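Local coordinates for probable ribosomal RNA small subunit methyltransferase (Thermus thermophilus, PDB 3DMH), which methylates the N2 amino group of a guanosine in 16S ribosomal RNA, taking the methyl group from S-adenosylmethionine, at residues His9-Leu14 with Phe79-Ala84; Glu47-Leu52 with Tyr102-Leu107; Arg134-Gly139 with Tyr168-Leu173. All coordinates share one frame; numbering follows the deposited sequence.

Set side by side, the three contacts illustrate how chemistry follows place in the fold. Interaction 1 is a surface contact, a loop leading into a strand laid against helix 76-84, and it rests on one histidine-arginine hydrogen bond and a small apolar patch round Leu11, close to the cofactor site. Interactions 2 and 3 are buried and belong to one mixed sheet: interaction 2 is parallel and opens with an Arg48-Asp103 salt bridge, interaction 3 antiparallel and almost wholly apolar between its backbone bonds. Strands 102-108 and 133-140 are neighbours, so the two meet directly, Val105 O lying 2.8 Å from Tyr136 N; interaction 1 touches neither.

Interaction 1. Residues His9-Leu14 with Phe79-Ala84; sequences HRLTPL and FRCLTA
With CG of His9 set beside its own backbone N and the Arg80 chain bent at chi3 (90°), the imidazole and the guanidinium meet where the chain leading into strand 12-16 passes helix 76-84. The contact joins the hairpin of strands 12-16 and 19-23 to a helix of the part of the chain built round the mixed sheet that includes strand 68-73, beside the pocket for S-adenosylmethionine. Arg80 NH1 donates to His9 ND1 over 2.9 Å, and the bond is nearly straight, 170° at the hydrogen. The donor lies in the ring plane and the acceptor in the guanidinium plane, although the two planes are turned 50° apart: each group uses its edge, so this is not a stack. Since ND1 accepts, the ring proton is probably on NE2, which is hydrogen-bonded to Asp290 OD1. Arg80 NH1 is shared as well, since it also forms a salt bridge with Asp288, a residue that binds S-adenosylmethionine, and His9 lies near Val289 of the same site. The pair thus sits in a second shell and is likely to help position Asp288 and Val289, which line the cofactor site.

One residue beyond Arg10, Leu11 turns its side chain to the helix and supplies the apolar half. Its CD2 approaches Cys81 SG at 4.3 Å, while CD1 reaches down the helix toward the next turn. Phe22 of strand 19-23 touches both Leu11 and Ala84, so the hairpin's second strand closes over the same patch. At the far end of the contact Leu11 CD1 lies 3.5 Å from Ala84 CB and 3.6 Å from Arg80 O.

Interaction 2. Residues Glu47-Leu52 with Tyr102-Leu107; sequences ERALDL and YDLVVL
Tyr102 lays its ring across Leu50, whose CB sits over one face, 3.8 Å from the ring centroid and 14° off the normal, a CH-pi contact. Both Leu50 methyls follow the same ring: CD1 is near CZ and OH, CD2 near the CD2-CE2 side. Asp103 comes next, at a corner of the chain, and its carboxylate turns back to the start of the other strand. Arg48 grips it side-on with two nitrogens, NH2 reaching OD1 at 2.9 Å and NE reaching OD2 at 3.2 Å. The bend of the arginine at chi3 (-59°) brings both nitrogens round to the acid, yet they meet it from above the carboxylate plane, the two planes being 49° apart. OD2 also accepts from the backbone N of Glu47, at 2.8 Å, and from that of Arg48, which arrives on the anti side. Arg130 forms a second salt bridge, to OD1; two arginines would be expected to stabilise the charged form of this buried acid, despite the nearby carboxylate of Glu47. The backbone N atoms of Asp103 and Leu104 both donate to Arg48 O.

From Leu104 onward the pairing is regular and parallel, strand 48-51 running beside strand 104-107 as the central pair of a Rossmann-like methyltransferase sheet with strand order 3-2-1-4-5-7-6. Leu104 O accepts from Leu50 N, and its side chain shares a face with Ala49, which it meets through CB. Val105 points to the other face, where its CG1 lies 3.8 Å from Leu52 CD1 and Ala125 of helix 115-128 packs on both residues. Val106 N donates to Leu50 O at 2.8 Å, and Val106 O accepts from Leu52 N. Leu107 CD1 reaches Leu52 CB at 3.9 Å.

Interaction 3. Residues Arg134-Gly139 with Tyr168-Leu173; sequences RLYLAG and YRVALL
Leu172 CD1 stands over the centre of the Tyr136 ring, 3.6 Å from its centroid and only 4° off the normal, so that one methyl meets all six carbons in a CH-pi contact. It gets there because CG of Leu172 lies opposite its backbone N (chi1 -174°), sending the branch across to the neighbouring strand. Val170 CG1 comes instead to the ring edge, 3.9 Å from Tyr136 CD1, and its CG2 meets Ala138 CB. On the reverse face Leu173 CD1 packs against Leu137 CB at 3.9 Å and near Leu135 CD2. Swapping Tyr136 for an alanine would probably leave the Leu172 methyl without its ring face and the backbone N of Glu43 without the hydroxyl oxygen it is bonded to.

Round this apolar centre runs an antiparallel pairing with reciprocal backbone bonds at Leu135-Leu173, Leu137-Ala171 and Gly139-Arg169; Ala171 N to Leu137 O, 2.8 Å, is almost straight at 174°. At the polar end Arg169 folds back, NH1 donating to Tyr168 O at 3.0 Å and also to Gly166 O.

Strand 168-174 lies between strands 133-140 and 159-165, in the antiparallel part of the methyltransferase sheet. Helix 33-41 covers the face of Ala138 and Val170, and helix 145-156 that of Leu135, Ala171 and Leu173.

Interaction 1. Residues His9-Leu14 with Phe79-Ala84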
ATOM      1  N   HIS A   9      -5.585  14.997   3.392  1.00 18.32           N
ATOM      2  CA  HIS A   9      -5.032  15.125   2.041  1.00 18.25           C
ATOM      3  C   HIS A   9      -3.960  16.195   1.892  1.00 18.44           C
ATOM      4  O   HIS A   9      -3.354  16.306   0.824  1.00 18.53           O
ATOM      5  CB  HIS A   9      -6.131  15.384   1.020  1.00 18.80           C
ATOM      6  CG  HIS A   9      -6.979  14.187   0.742  1.00 19.47           C
ATOM      7  ND1 HIS A   9      -6.489  13.066   0.110  1.00 19.08           N
ATOM      8  CD2 HIS A   9      -8.287  13.936   1.000  1.00 21.01           C
ATOM      9  CE1 HIS A   9      -7.452  12.165  -0.001  1.00 18.25           C
ATOM     10  NE2 HIS A   9      -8.555  12.670   0.527  1.00 18.75           N
ATOM     11  N   ARG A  10      -3.763  16.982   2.951  1.00 18.66           N
ATOM     12  CA  ARG A  10      -2.836  18.115   2.893  1.00 18.72           C
ATOM     13  C   ARG A  10      -1.388  17.658   2.855  1.00 18.94           C
ATOM     14  O   ARG A  10      -0.992  16.787   3.625  1.00 18.11           O
ATOM     15  CB  ARG A  10      -3.040  19.011   4.093  1.00 19.60           C
ATOM     16  CG  ARG A  10      -2.174  20.237   4.049  1.00 20.89           C
ATOM     17  CD  ARG A  10      -2.350  21.056   5.278  1.00 22.96           C
ATOM     18  NE  ARG A  10      -3.607  21.799   5.241  1.00 24.19           N
ATOM     19  CZ  ARG A  10      -3.787  22.951   5.885  1.00 23.46           C
ATOM     20  NH1 ARG A  10      -2.784  23.457   6.592  1.00 26.19           N
ATOM     21  NH2 ARG A  10      -4.949  23.594   5.818  1.00 23.77           N
ATOM     22  N   LEU A  11      -0.606  18.282   1.961  1.00 18.43           N
ATOM     23  CA  LEU A  11       0.850  18.051   1.890  1.00 18.41           C
ATOM     24  C   LEU A  11       1.524  19.188   2.634  1.00 17.97           C
ATOM     25  O   LEU A  11       1.226  20.352   2.360  1.00 19.08           O
ATOM     26  CB  LEU A  11       1.326  18.041   0.431  1.00 18.46           C
ATOM     27  CG  LEU A  11       0.540  17.171  -0.572  1.00 21.61           C
ATOM     28  CD1 LEU A  11       1.228  17.201  -1.919  1.00 23.77           C
ATOM     29  CD2 LEU A  11       0.382  15.758  -0.111  1.00 22.86           C
ATOM     30  N   THR A  12       2.400  18.850   3.578  1.00 16.43           N
ATOM     31  CA  THR A  12       3.029  19.844   4.453  1.00 16.44           C
ATOM     32  C   THR A  12       4.548  19.756   4.287  1.00 15.84           C
ATOM     33  O   THR A  12       5.107  18.682   4.473  1.00 16.11           O
ATOM     34  CB  THR A  12       2.690  19.586   5.904  1.00 16.50           C
ATOM     35  OG1 THR A  12       1.279  19.737   6.094  1.00 19.00           O
ATOM     36  CG2 THR A  12       3.417  20.617   6.776  1.00 17.87           C
ATOM     37  N   PRO A  13       5.220  20.878   3.945  1.00 15.51           N
ATOM     38  CA  PRO A  13       6.674  20.862   3.820  1.00 15.66           C
ATOM     39  C   PRO A  13       7.377  20.986   5.155  1.00 16.21           C
ATOM     40  O   PRO A  13       7.070  21.898   5.938  1.00 17.27           O
ATOM     41  CB  PRO A  13       6.966  22.080   2.937  1.00 15.96           C
ATOM     42  CG  PRO A  13       5.871  23.064   3.278  1.00 16.52           C
ATOM     43  CD  PRO A  13       4.645  22.203   3.629  1.00 16.05           C
ATOM     44  N   LEU A  14       8.303  20.060   5.406  1.00 17.14           N
ATOM     45  CA  LEU A  14       9.117  20.184   6.616  1.00 18.62           C
ATOM     46  C   LEU A  14      10.560  20.528   6.267  1.00 18.25           C
ATOM     47  O   LEU A  14      11.065  20.113   5.217  1.00 16.77           O
ATOM     48  CB  LEU A  14       9.025  18.904   7.442  1.00 21.19           C
ATOM     49  CG  LEU A  14       7.618  18.605   7.979  1.00 23.73           C
ATOM     50  CD1 LEU A  14       7.674  17.327   8.760  1.00 27.00           C
ATOM     51  CD2 LEU A  14       7.093  19.736   8.866  1.00 26.72           C
ATOM     52  N   PHE A  79       3.861   9.112  -3.647  1.00 17.00           N
ATOM     53  CA  PHE A  79       4.118   9.843  -4.911  1.00 17.77           C
ATOM     54  C   PHE A  79       3.590  11.279  -4.909  1.00 18.70           C
ATOM     55  O   PHE A  79       4.264  12.188  -5.389  1.00 19.78           O
ATOM     56  CB  PHE A  79       3.625   8.993  -6.061  1.00 18.42           C
ATOM     57  CG  PHE A  79       4.481   7.778  -6.275  1.00 18.40           C
ATOM     58  CD1 PHE A  79       5.826   7.953  -6.532  1.00 30.51           C
ATOM     59  N   ARG A  80       2.457  11.525  -4.248  1.00 18.59           N
ATOM     60  CA  ARG A  80       1.976  12.919  -4.120  1.00 18.35           C
ATOM     61  C   ARG A  80       3.040  13.763  -3.410  1.00 17.72           C
ATOM     62  O   ARG A  80       3.325  14.907  -3.818  1.00 18.43           O
ATOM     63  CB  ARG A  80       0.688  12.997  -3.309  1.00 20.48           C
ATOM     64  CG  ARG A  80      -0.521  12.383  -3.969  1.00 22.49           C
ATOM     65  CD  ARG A  80      -1.654  12.200  -2.941  1.00 29.20           C
ATOM     66  NE  ARG A  80      -2.529  13.362  -2.873  1.00 29.16           N
ATOM     67  CZ  ARG A  80      -3.623  13.484  -2.101  1.00 28.33           C
ATOM     68  NH1 ARG A  80      -4.032  12.495  -1.278  1.00 19.55           N
ATOM     69  NH2 ARG A  80      -4.334  14.624  -2.157  1.00 31.56           N
ATOM     70  N   CYS A  81       3.615  13.186  -2.351  1.00 17.74           N
ATOM     71  CA  CYS A  81       4.672  13.893  -1.603  1.00 17.24           C
ATOM     72  C   CYS A  81       5.936  14.104  -2.422  1.00 16.48           C
ATOM     73  O   CYS A  81       6.436  15.209  -2.463  1.00 17.46           O
ATOM     74  CB  CYS A  81       5.014  13.148  -0.330  1.00 17.43           C
ATOM     75  SG  CYS A  81       3.642  13.106   0.866  1.00 18.19           S
ATOM     76  N   LEU A  82       6.455  13.042  -3.053  1.00 16.61           N
ATOM     77  CA  LEU A  82       7.674  13.177  -3.857  1.00 16.51           C
ATOM     78  C   LEU A  82       7.577  14.279  -4.944  1.00 16.95           C
ATOM     79  O   LEU A  82       8.477  15.067  -5.132  1.00 18.28           O
ATOM     80  CB  LEU A  82       7.987  11.824  -4.512  1.00 16.76           C
ATOM     81  CG  LEU A  82       8.361  10.759  -3.488  1.00 17.31           C
ATOM     82  CD1 LEU A  82       8.339   9.364  -4.129  1.00 18.34           C
ATOM     83  CD2 LEU A  82       9.764  11.018  -2.895  1.00 20.07           C
ATOM     84  N   THR A  83       6.550  14.195  -5.758  1.00 19.24           N
ATOM     85  CA  THR A  83       6.187  15.157  -6.763  1.00 18.73           C
ATOM     86  C   THR A  83       6.109  16.588  -6.196  1.00 18.30           C
ATOM     87  O   THR A  83       6.683  17.511  -6.771  1.00 19.37           O
ATOM     88  CB  THR A  83       4.891  14.737  -7.480  1.00 20.34           C
ATOM     89  OG1 THR A  83       5.117  13.440  -8.041  1.00 21.82           O
ATOM     90  CG2 THR A  83       4.584  15.705  -8.593  1.00 19.39           C
ATOM     91  N   ALA A  84       5.403  16.752  -5.068  1.00 18.67           N
ATOM     92  CA  ALA A  84       5.336  18.081  -4.421  1.00 17.99           C
ATOM     93  C   ALA A  84       6.720  18.600  -4.064  1.00 17.62           C
ATOM     94  O   ALA A  84       6.980  19.807  -4.126  1.00 18.75           O
ATOM     95  CB  ALA A  84       4.427  18.073  -3.187  1.00 19.13           C
TER

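Interaction 2. Residues Glu47-Leu52 with Tyr102-Leu107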
ATOM      1  N   GLU A  47      26.943   7.987 -11.416  1.00 22.65           N
ATOM      2  CA  GLU A  47      26.117   9.090 -11.921  1.00 23.15           C
ATOM      3  C   GLU A  47      24.619   8.873 -11.776  1.00 22.31           C
ATOM      4  O   GLU A  47      23.880   9.831 -11.611  1.00 23.20           O
ATOM      5  CB  GLU A  47      26.407   9.334 -13.404  1.00 24.11           C
ATOM      6  CG  GLU A  47      27.761   9.993 -13.685  1.00 28.42           C
ATOM      7  CD  GLU A  47      28.937   9.086 -13.399  1.00 34.56           C
ATOM      8  OE1 GLU A  47      28.833   7.868 -13.679  1.00 36.99           O
ATOM      9  OE2 GLU A  47      29.967   9.592 -12.888  1.00 37.57           O
ATOM     10  N   ARG A  48      24.190   7.617 -11.856  1.00 21.69           N
ATOM     11  CA  ARG A  48      22.757   7.277 -11.891  1.00 20.94           C
ATOM     12  C   ARG A  48      22.340   6.410 -10.699  1.00 19.92           C
ATOM     13  O   ARG A  48      22.858   5.310 -10.509  1.00 19.91           O
ATOM     14  CB  ARG A  48      22.422   6.530 -13.179  1.00 22.33           C
ATOM     15  CG  ARG A  48      22.803   7.266 -14.455  1.00 24.96           C
ATOM     16  CD  ARG A  48      23.069   6.264 -15.584  1.00 29.43           C
ATOM     17  NE  ARG A  48      24.155   5.329 -15.241  1.00 31.65           N
ATOM     18  CZ  ARG A  48      24.464   4.224 -15.914  1.00 34.02           C
ATOM     19  NH1 ARG A  48      23.800   3.878 -17.017  1.00 34.91           N
ATOM     20  NH2 ARG A  48      25.459   3.462 -15.483  1.00 34.72           N
ATOM     21  N   ALA A  49      21.387   6.905  -9.911  1.00 19.13           N
ATOM     22  CA  ALA A  49      20.888   6.166  -8.751  1.00 18.60           C
ATOM     23  C   ALA A  49      19.417   5.807  -8.903  1.00 18.27           C
ATOM     24  O   ALA A  49      18.659   6.537  -9.557  1.00 19.44           O
ATOM     25  CB  ALA A  49      21.069   6.979  -7.459  1.00 19.22           C
ATOM     26  N   LEU A  50      19.023   4.715  -8.258  1.00 17.84           N
ATOM     27  CA  LEU A  50      17.624   4.291  -8.232  1.00 17.60           C
ATOM     28  C   LEU A  50      17.218   4.007  -6.784  1.00 18.10           C
ATOM     29  O   LEU A  50      17.866   3.216  -6.107  1.00 17.86           O
ATOM     30  CB  LEU A  50      17.457   3.021  -9.081  1.00 18.26           C
ATOM     31  CG  LEU A  50      16.041   2.439  -9.226  1.00 17.42           C
ATOM     32  CD1 LEU A  50      15.135   3.379  -9.978  1.00 21.12           C
ATOM     33  CD2 LEU A  50      16.103   1.049  -9.919  1.00 18.93           C
ATOM     34  N   ASP A  51      16.133   4.630  -6.315  1.00 17.66           N
ATOM     35  CA  ASP A  51      15.560   4.303  -4.998  1.00 17.99           C
ATOM     36  C   ASP A  51      14.335   3.421  -5.211  1.00 18.50           C
ATOM     37  O   ASP A  51      13.381   3.847  -5.859  1.00 17.95           O
ATOM     38  CB  ASP A  51      15.152   5.597  -4.279  1.00 18.01           C
ATOM     39  CG  ASP A  51      14.747   5.378  -2.844  1.00 19.41           C
ATOM     40  OD1 ASP A  51      14.293   4.280  -2.465  1.00 18.46           O
ATOM     41  OD2 ASP A  51      14.829   6.376  -2.087  1.00 20.23           O
ATOM     42  N   LEU A  52      14.376   2.194  -4.687  1.00 18.49           N
ATOM     43  CA  LEU A  52      13.307   1.208  -4.922  1.00 19.66           C
ATOM     44  C   LEU A  52      12.191   1.214  -3.883  1.00 20.87           C
ATOM     45  O   LEU A  52      11.235   0.444  -4.003  1.00 22.04           O
ATOM     46  CB  LEU A  52      13.901  -0.214  -5.030  1.00 19.76           C
ATOM     47  CG  LEU A  52      14.702  -0.455  -6.297  1.00 20.83           C
ATOM     48  CD1 LEU A  52      15.318  -1.862  -6.228  1.00 22.53           C
ATOM     49  CD2 LEU A  52      13.826  -0.320  -7.534  1.00 23.57           C
ATOM     50  N   TYR A 102      21.893   1.510 -13.819  1.00 21.42           N
ATOM     51  CA  TYR A 102      22.175   2.323 -12.621  1.00 20.45           C
ATOM     52  C   TYR A 102      23.499   1.975 -12.000  1.00 20.16           C
ATOM     53  O   TYR A 102      23.942   0.831 -12.049  1.00 20.16           O
ATOM     54  CB  TYR A 102      21.062   2.156 -11.573  1.00 20.91           C
ATOM     55  CG  TYR A 102      19.748   2.607 -12.130  1.00 20.39           C
ATOM     56  CD1 TYR A 102      19.383   3.946 -12.109  1.00 20.44           C
ATOM     57  CD2 TYR A 102      18.894   1.691 -12.756  1.00 19.49           C
ATOM     58  CE1 TYR A 102      18.189   4.370 -12.662  1.00 21.56           C
ATOM     59  CE2 TYR A 102      17.694   2.104 -13.313  1.00 20.96           C
ATOM     60  CZ  TYR A 102      17.354   3.451 -13.264  1.00 21.43           C
ATOM     61  OH  TYR A 102      16.161   3.884 -13.810  1.00 23.46           O
ATOM     62  N   ASP A 103      24.138   2.980 -11.415  1.00 19.36           N
ATOM     63  CA  ASP A 103      25.394   2.786 -10.692  1.00 19.04           C
ATOM     64  C   ASP A 103      25.173   2.523  -9.192  1.00 18.58           C
ATOM     65  O   ASP A 103      26.007   1.886  -8.530  1.00 18.41           O
ATOM     66  CB  ASP A 103      26.271   4.027 -10.852  1.00 19.67           C
ATOM     67  CG  ASP A 103      26.448   4.425 -12.296  1.00 19.51           C
ATOM     68  OD1 ASP A 103      26.981   3.603 -13.072  1.00 23.28           O
ATOM     69  OD2 ASP A 103      26.079   5.567 -12.646  1.00 22.67           O
ATOM     70  N   LEU A 104      24.044   3.006  -8.669  1.00 17.74           N
ATOM     71  CA  LEU A 104      23.749   2.913  -7.249  1.00 18.05           C
ATOM     72  C   LEU A 104      22.277   2.660  -7.039  1.00 18.06           C
ATOM     73  O   LEU A 104      21.456   3.296  -7.694  1.00 18.67           O
ATOM     74  CB  LEU A 104      24.131   4.238  -6.568  1.00 17.76           C
ATOM     75  CG  LEU A 104      24.042   4.308  -5.044  1.00 18.01           C
ATOM     76  CD1 LEU A 104      25.041   3.388  -4.371  1.00 20.21           C
ATOM     77  CD2 LEU A 104      24.270   5.749  -4.564  1.00 18.82           C
ATOM     78  N   VAL A 105      21.957   1.740  -6.132  1.00 17.07           N
ATOM     79  CA  VAL A 105      20.554   1.514  -5.740  1.00 17.42           C
ATOM     80  C   VAL A 105      20.425   1.732  -4.239  1.00 17.07           C
ATOM     81  O   VAL A 105      21.314   1.370  -3.467  1.00 17.48           O
ATOM     82  CB  VAL A 105      20.067   0.094  -6.164  1.00 17.74           C
ATOM     83  CG1 VAL A 105      18.671  -0.215  -5.604  1.00 18.75           C
ATOM     84  CG2 VAL A 105      20.053  -0.023  -7.664  1.00 18.28           C
ATOM     85  N   VAL A 106      19.303   2.336  -3.838  1.00 17.66           N
ATOM     86  CA  VAL A 106      18.970   2.503  -2.429  1.00 18.58           C
ATOM     87  C   VAL A 106      17.707   1.697  -2.138  1.00 18.88           C
ATOM     88  O   VAL A 106      16.698   1.848  -2.830  1.00 18.70           O
ATOM     89  CB  VAL A 106      18.760   3.989  -2.076  1.00 18.90           C
ATOM     90  CG1 VAL A 106      18.319   4.117  -0.616  1.00 19.41           C
ATOM     91  CG2 VAL A 106      20.089   4.771  -2.302  1.00 18.40           C
ATOM     92  N   LEU A 107      17.766   0.815  -1.138  1.00 18.27           N
ATOM     93  CA  LEU A 107      16.591   0.008  -0.787  1.00 18.36           C
ATOM     94  C   LEU A 107      16.446  -0.096   0.725  1.00 18.56           C
ATOM     95  O   LEU A 107      17.207  -0.822   1.402  1.00 19.51           O
ATOM     96  CB  LEU A 107      16.671  -1.393  -1.422  1.00 18.74           C
ATOM     97  CG  LEU A 107      15.596  -2.408  -1.034  1.00 18.81           C
ATOM     98  CD1 LEU A 107      14.223  -1.918  -1.496  1.00 18.60           C
ATOM     99  CD2 LEU A 107      15.915  -3.721  -1.681  1.00 20.47           C
TER

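Interaction 3. Residues Arg134-Gly139 with Tyr168-Leu173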
ATOM      1  N   ARG A 134      26.644  -0.425  -6.907  1.00 17.85           N
ATOM      2  CA  ARG A 134      26.531  -0.667  -5.464  1.00 17.34           C
ATOM      3  C   ARG A 134      25.098  -0.521  -4.944  1.00 17.63           C
ATOM      4  O   ARG A 134      24.286   0.194  -5.523  1.00 17.91           O
ATOM      5  CB  ARG A 134      27.450   0.278  -4.690  1.00 17.94           C
ATOM      6  CG  ARG A 134      28.929  -0.009  -4.959  1.00 17.61           C
ATOM      7  CD  ARG A 134      29.812   0.990  -4.254  1.00 22.13           C
ATOM      8  NE  ARG A 134      31.213   0.709  -4.529  1.00 21.86           N
ATOM      9  CZ  ARG A 134      32.229   1.380  -3.994  1.00 23.74           C
ATOM     10  NH1 ARG A 134      32.002   2.387  -3.160  1.00 23.84           N
ATOM     11  NH2 ARG A 134      33.475   1.047  -4.304  1.00 24.30           N
ATOM     12  N   LEU A 135      24.813  -1.212  -3.845  1.00 17.08           N
ATOM     13  CA  LEU A 135      23.482  -1.208  -3.241  1.00 17.48           C
ATOM     14  C   LEU A 135      23.592  -0.825  -1.773  1.00 18.19           C
ATOM     15  O   LEU A 135      24.329  -1.458  -1.009  1.00 17.47           O
ATOM     16  CB  LEU A 135      22.830  -2.591  -3.364  1.00 17.57           C
ATOM     17  CG  LEU A 135      21.570  -2.861  -2.532  1.00 17.07           C
ATOM     18  CD1 LEU A 135      20.388  -1.965  -2.945  1.00 18.48           C
ATOM     19  CD2 LEU A 135      21.150  -4.338  -2.613  1.00 17.45           C
ATOM     20  N   TYR A 136      22.859   0.214  -1.380  1.00 18.08           N
ATOM     21  CA  TYR A 136      22.659   0.517   0.034  1.00 18.42           C
ATOM     22  C   TYR A 136      21.398  -0.195   0.456  1.00 18.80           C
ATOM     23  O   TYR A 136      20.338   0.027  -0.135  1.00 18.99           O
ATOM     24  CB  TYR A 136      22.443   2.019   0.263  1.00 19.07           C
ATOM     25  CG  TYR A 136      23.708   2.818   0.339  1.00 19.06           C
ATOM     26  CD1 TYR A 136      24.505   2.806   1.490  1.00 20.05           C
ATOM     27  CD2 TYR A 136      24.115   3.596  -0.734  1.00 18.38           C
ATOM     28  CE1 TYR A 136      25.682   3.551   1.559  1.00 21.22           C
ATOM     29  CE2 TYR A 136      25.291   4.342  -0.683  1.00 21.15           C
ATOM     30  CZ  TYR A 136      26.069   4.318   0.458  1.00 21.19           C
ATOM     31  OH  TYR A 136      27.223   5.075   0.495  1.00 23.40           O
ATOM     32  N   LEU A 137      21.533  -1.079   1.440  1.00 18.24           N
ATOM     33  CA  LEU A 137      20.421  -1.892   1.914  1.00 18.64           C
ATOM     34  C   LEU A 137      20.181  -1.570   3.379  1.00 18.96           C
ATOM     35  O   LEU A 137      21.070  -1.738   4.207  1.00 19.40           O
ATOM     36  CB  LEU A 137      20.753  -3.386   1.744  1.00 18.64           C
ATOM     37  CG  LEU A 137      19.604  -4.349   2.028  1.00 19.12           C
ATOM     38  CD1 LEU A 137      18.565  -4.305   0.916  1.00 21.43           C
ATOM     39  CD2 LEU A 137      20.175  -5.752   2.222  1.00 19.76           C
ATOM     40  N   ALA A 138      18.979  -1.103   3.721  1.00 19.00           N
ATOM     41  CA  ALA A 138      18.735  -0.728   5.109  1.00 19.01           C
ATOM     42  C   ALA A 138      17.560  -1.491   5.693  1.00 19.31           C
ATOM     43  O   ALA A 138      16.613  -1.846   4.994  1.00 18.72           O
ATOM     44  CB  ALA A 138      18.477   0.782   5.232  1.00 19.88           C
ATOM     45  N   GLY A 139      17.611  -1.753   6.994  1.00 19.47           N
ATOM     46  CA  GLY A 139      16.478  -2.424   7.619  1.00 19.64           C
ATOM     47  C   GLY A 139      16.636  -2.586   9.113  1.00 20.15           C
ATOM     48  O   GLY A 139      17.353  -1.815   9.761  1.00 20.01           O
ATOM     49  N   TYR A 168      18.695  -1.141  14.039  1.00 21.73           N
ATOM     50  CA  TYR A 168      18.639  -0.649  12.654  1.00 21.48           C
ATOM     51  C   TYR A 168      20.009  -0.699  12.006  1.00 21.25           C
ATOM     52  O   TYR A 168      21.027  -0.427  12.661  1.00 21.39           O
ATOM     53  CB  TYR A 168      18.033   0.759  12.592  1.00 22.11           C
ATOM     54  CG  TYR A 168      16.716   0.820  13.328  1.00 22.66           C
ATOM     55  CD1 TYR A 168      15.573   0.210  12.796  1.00 22.25           C
ATOM     56  CD2 TYR A 168      16.622   1.445  14.569  1.00 23.72           C
ATOM     57  CE1 TYR A 168      14.371   0.229  13.486  1.00 24.05           C
ATOM     58  CE2 TYR A 168      15.416   1.480  15.260  1.00 23.68           C
ATOM     59  CZ  TYR A 168      14.305   0.870  14.717  1.00 23.61           C
ATOM     60  OH  TYR A 168      13.115   0.908  15.414  1.00 25.03           O
ATOM     61  N   ARG A 169      20.029  -1.062  10.724  1.00 20.50           N
ATOM     62  CA  ARG A 169      21.281  -1.281   9.995  1.00 20.18           C
ATOM     63  C   ARG A 169      21.199  -0.673   8.609  1.00 20.16           C
ATOM     64  O   ARG A 169      20.124  -0.661   7.998  1.00 20.35           O
ATOM     65  CB  ARG A 169      21.541  -2.778   9.812  1.00 20.64           C
ATOM     66  CG  ARG A 169      21.777  -3.580  11.085  1.00 20.49           C
ATOM     67  CD  ARG A 169      23.101  -3.193  11.721  1.00 22.37           C
ATOM     68  NE  ARG A 169      23.387  -3.969  12.933  1.00 22.10           N
ATOM     69  CZ  ARG A 169      22.906  -3.696  14.146  1.00 22.07           C
ATOM     70  NH1 ARG A 169      22.105  -2.658  14.343  1.00 21.66           N
ATOM     71  NH2 ARG A 169      23.240  -4.472  15.175  1.00 24.05           N
ATOM     72  N   VAL A 170      22.345  -0.198   8.123  1.00 19.88           N
ATOM     73  CA  VAL A 170      22.563   0.047   6.694  1.00 20.21           C
ATOM     74  C   VAL A 170      23.803  -0.725   6.278  1.00 20.29           C
ATOM     75  O   VAL A 170      24.836  -0.661   6.964  1.00 20.57           O
ATOM     76  CB  VAL A 170      22.809   1.528   6.366  1.00 20.37           C
ATOM     77  CG1 VAL A 170      22.905   1.723   4.840  1.00 20.04           C
ATOM     78  CG2 VAL A 170      21.716   2.411   6.951  1.00 21.06           C
ATOM     79  N   ALA A 171      23.677  -1.464   5.180  1.00 20.48           N
ATOM     80  CA  ALA A 171      24.801  -2.131   4.547  1.00 20.05           C
ATOM     81  C   ALA A 171      25.057  -1.596   3.149  1.00 20.09           C
ATOM     82  O   ALA A 171      24.150  -1.083   2.483  1.00 19.21           O
ATOM     83  CB  ALA A 171      24.574  -3.627   4.498  1.00 20.28           C
ATOM     84  N   LEU A 172      26.306  -1.739   2.710  1.00 18.73           N
ATOM     85  CA  LEU A 172      26.693  -1.400   1.351  1.00 19.12           C
ATOM     86  C   LEU A 172      27.213  -2.658   0.662  1.00 18.59           C
ATOM     87  O   LEU A 172      28.026  -3.397   1.240  1.00 19.23           O
ATOM     88  CB  LEU A 172      27.746  -0.292   1.359  1.00 18.85           C
ATOM     89  CG  LEU A 172      28.177   0.294   0.009  1.00 19.71           C
ATOM     90  CD1 LEU A 172      26.981   0.824  -0.801  1.00 18.94           C
ATOM     91  CD2 LEU A 172      29.197   1.401   0.245  1.00 19.48           C
ATOM     92  N   LEU A 173      26.726  -2.897  -0.552  1.00 18.64           N
ATOM     93  CA  LEU A 173      27.109  -4.083  -1.337  1.00 18.66           C
ATOM     94  C   LEU A 173      27.522  -3.741  -2.765  1.00 18.99           C
ATOM     95  O   LEU A 173      27.112  -2.712  -3.305  1.00 18.24           O
ATOM     96  CB  LEU A 173      25.964  -5.110  -1.371  1.00 19.01           C
ATOM     97  CG  LEU A 173      25.362  -5.624  -0.055  1.00 18.34           C
ATOM     98  CD1 LEU A 173      24.101  -4.845   0.334  1.00 18.04           C
ATOM     99  CD2 LEU A 173      25.027  -7.090  -0.185  1.00 19.27           C
TER